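Local coordinates for protein 2-nitrobenzoate nitroreductase (Pseudomonas fluorescens, PDB 4Z85) that reduces the nitro group of 2-nitrobenzoate and probably depends on bound FMN, as expected of a flavoprotein of the flavoredoxin family, at residues A28-L33 against A42-F47. Sequence-based numbering, arbitrary orientation.
Sequences ALVTSL and APYSAF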
ATOM      1  N   ALA A  28       4.830  -6.131  -4.233  1.00 14.88           N
ATOM      2  CA  ALA A  28       4.694  -6.550  -5.624  1.00 16.79           C
ATOM      3  C   ALA A  28       6.031  -7.117  -6.086  1.00 19.35           C
ATOM      4  O   ALA A  28       6.987  -6.370  -6.262  1.00 18.15           O
ATOM      5  CB  ALA A  28       4.270  -5.373  -6.512  1.00 19.15           C
ATOM      6  N   LEU A  29       6.107  -8.433  -6.260  1.00 17.76           N
ATOM      7  CA  LEU A  29       7.320  -9.027  -6.815  1.00 18.55           C
ATOM      8  C   LEU A  29       7.112  -9.084  -8.325  1.00 17.10           C
ATOM      9  O   LEU A  29       6.413  -9.942  -8.827  1.00 19.31           O
ATOM     10  CB  LEU A  29       7.576 -10.406  -6.202  1.00 20.55           C
ATOM     11  CG  LEU A  29       8.772 -11.207  -6.717  1.00 24.32           C
ATOM     12  CD1 LEU A  29      10.024 -10.347  -6.775  1.00 23.89           C
ATOM     13  CD2 LEU A  29       8.962 -12.414  -5.801  1.00 26.07           C
ATOM     14  N   VAL A  30       7.679  -8.108  -9.013  1.00 19.86           N
ATOM     15  CA  VAL A  30       7.432  -7.899 -10.437  1.00 18.82           C
ATOM     16  C   VAL A  30       8.373  -8.747 -11.271  1.00 20.80           C
ATOM     17  O   VAL A  30       9.600  -8.627 -11.136  1.00 22.56           O
ATOM     18  CB  VAL A  30       7.591  -6.417 -10.799  1.00 20.85           C
ATOM     19  CG1 VAL A  30       7.393  -6.182 -12.301  1.00 22.44           C
ATOM     20  CG2 VAL A  30       6.590  -5.572  -9.995  1.00 19.06           C
ATOM     21  N   THR A  31       7.797  -9.601 -12.115  1.00 22.67           N
ATOM     22  CA  THR A  31       8.576 -10.247 -13.169  1.00 24.74           C
ATOM     23  C   THR A  31       8.335  -9.523 -14.494  1.00 26.73           C
ATOM     24  O   THR A  31       7.206  -9.102 -14.805  1.00 25.27           O
ATOM     25  CB  THR A  31       8.254 -11.756 -13.317  1.00 23.71           C
ATOM     26  OG1 THR A  31       6.841 -11.984 -13.291  1.00 25.03           O
ATOM     27  CG2 THR A  31       8.917 -12.556 -12.196  1.00 24.53           C
ATOM     28  N   SER A  32       9.419  -9.355 -15.250  1.00 24.11           N
ATOM     29  CA  SER A  32       9.370  -8.645 -16.523  1.00 26.83           C
ATOM     30  C   SER A  32      10.376  -9.287 -17.478  1.00 30.27           C
ATOM     31  O   SER A  32      11.226 -10.054 -17.041  1.00 30.88           O
ATOM     32  CB  SER A  32       9.659  -7.153 -16.322  1.00 25.91           C
ATOM     33  OG  SER A  32      10.891  -6.931 -15.656  1.00 29.45           O
ATOM     34  N   LEU A  33      10.267  -8.995 -18.773  1.00 28.97           N
ATOM     35  CA  LEU A  33      11.203  -9.544 -19.763  1.00 33.39           C
ATOM     36  C   LEU A  33      12.016  -8.458 -20.460  1.00 32.80           C
ATOM     37  O   LEU A  33      11.471  -7.425 -20.845  1.00 34.14           O
ATOM     38  CB  LEU A  33      10.447 -10.358 -20.812  1.00 29.61           C
ATOM     39  CG  LEU A  33       9.735 -11.627 -20.365  1.00 30.16           C
ATOM     40  CD1 LEU A  33       8.929 -12.198 -21.522  1.00 36.20           C
ATOM     41  CD2 LEU A  33      10.749 -12.638 -19.862  1.00 35.61           C
ATOM     42  N   ALA A  42      11.953  -8.250  -9.376  1.00 23.79           N
ATOM     43  CA  ALA A  42      12.336  -7.250  -8.384  1.00 23.86           C
ATOM     44  C   ALA A  42      11.130  -6.910  -7.515  1.00 21.25           C
ATOM     45  O   ALA A  42      10.031  -6.738  -8.037  1.00 21.93           O
ATOM     46  CB  ALA A  42      12.879  -6.002  -9.043  1.00 26.24           C
ATOM     47  N   PRO A  43      11.326  -6.875  -6.193  1.00 18.94           N
ATOM     48  CA  PRO A  43      10.211  -6.565  -5.291  1.00 19.79           C
ATOM     49  C   PRO A  43      10.079  -5.075  -5.001  1.00 20.04           C
ATOM     50  O   PRO A  43      11.069  -4.342  -4.837  1.00 19.04           O
ATOM     51  CB  PRO A  43      10.582  -7.315  -4.010  1.00 21.53           C
ATOM     52  CG  PRO A  43      12.097  -7.195  -3.995  1.00 22.61           C
ATOM     53  CD  PRO A  43      12.527  -7.299  -5.448  1.00 24.86           C
ATOM     54  N   TYR A  44       8.830  -4.634  -4.885  1.00 16.87           N
ATOM     55  CA  TYR A  44       8.527  -3.233  -4.586  1.00 17.87           C
ATOM     56  C   TYR A  44       7.386  -3.146  -3.591  1.00 16.29           C
ATOM     57  O   TYR A  44       6.365  -3.774  -3.810  1.00 20.79           O
ATOM     58  CB  TYR A  44       8.115  -2.483  -5.851  1.00 19.52           C
ATOM     59  CG  TYR A  44       9.163  -2.495  -6.920  1.00 18.82           C
ATOM     60  CD1 TYR A  44      10.170  -1.549  -6.923  1.00 23.30           C
ATOM     61  CD2 TYR A  44       9.150  -3.463  -7.910  1.00 19.79           C
ATOM     62  CE1 TYR A  44      11.156  -1.556  -7.901  1.00 23.38           C
ATOM     63  CE2 TYR A  44      10.130  -3.484  -8.891  1.00 24.40           C
ATOM     64  CZ  TYR A  44      11.124  -2.527  -8.874  1.00 23.96           C
ATOM     65  OH  TYR A  44      12.099  -2.529  -9.844  1.00 26.99           O
ATOM     66  N   SER A  45       7.533  -2.366  -2.525  1.00 17.08           N
ATOM     67  CA  SER A  45       6.423  -2.207  -1.587  1.00 17.58           C
ATOM     68  C   SER A  45       5.849  -0.781  -1.590  1.00 18.53           C
ATOM     69  O   SER A  45       4.941  -0.487  -0.822  1.00 17.71           O
ATOM     70  CB  SER A  45       6.845  -2.630  -0.158  1.00 18.95           C
ATOM     71  OG  SER A  45       7.731  -1.696   0.435  1.00 19.29           O
ATOM     72  N   ALA A  46       6.329   0.090  -2.482  1.00 17.86           N
ATOM     73  CA  ALA A  46       5.653   1.369  -2.708  1.00 15.96           C
ATOM     74  C   ALA A  46       4.591   1.106  -3.764  1.00 17.32           C
ATOM     75  O   ALA A  46       4.774   1.410  -4.944  1.00 18.43           O
ATOM     76  CB  ALA A  46       6.632   2.467  -3.160  1.00 18.43           C
ATOM     77  N   PHE A  47       3.499   0.489  -3.326  1.00 16.20           N
ATOM     78  CA  PHE A  47       2.610  -0.271  -4.214  1.00 15.80           C
ATOM     79  C   PHE A  47       1.242  -0.318  -3.604  1.00 15.85           C
ATOM     80  O   PHE A  47       1.123  -0.602  -2.409  1.00 16.17           O
ATOM     81  CB  PHE A  47       3.162  -1.697  -4.390  1.00 17.57           C
ATOM     82  CG  PHE A  47       2.162  -2.740  -4.880  1.00 15.72           C
ATOM     83  CD1 PHE A  47       1.439  -2.559  -6.056  1.00 15.79           C
ATOM     84  CD2 PHE A  47       2.007  -3.932  -4.182  1.00 16.24           C
ATOM     85  CE1 PHE A  47       0.569  -3.556  -6.514  1.00 17.04           C
ATOM     86  CE2 PHE A  47       1.153  -4.932  -4.628  1.00 14.77           C
ATOM     87  CZ  PHE A  47       0.434  -4.739  -5.801  1.00 15.68           C
TER
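Ala-28 and Val-30 pair with Tyr-44 and Ala-42 in an antiparallel beta hairpin, the first two strands of the closed six-stranded barrel of this flavin reductase-like domain. Each pair is joined by two backbone hydrogen bonds: Ala-28 N reaches Tyr-44 O at 2.8 Å, and Val-30 N reaches Ala-42 O at 2.9 Å. Packing is tightest where Ala-28 meets Phe-47, with Val-89 of strand 86-90 against both. Past Tyr-44 the strand is interrupted, with an inverse gamma turn centred on Ala-46, and resumes at Phe-47, which, its CG anti to the backbone N (chi1 160°), turns one ring face to the Ala-28 methyl. With an alanine in place of Phe-47, that methyl would probably lose the ring face it packs on, and Val-89 an apolar neighbour. Val-30 CG2 meets the edge of the Tyr-44 ring, whose OH hydrogen-bonds Thr-77. Looser is the contact of Leu-29 CD1, 4.1 Å from CB of the partly exposed Pro-43 but 3.7 Å from Ala-42 C, with Met-100 of helix 94-103 against both Leu-29 and Pro-43. In the tight part, Ala-28 CB sits 3.6 Å from the Phe-47 ring centroid, a CH-pi contact only 13° off the normal.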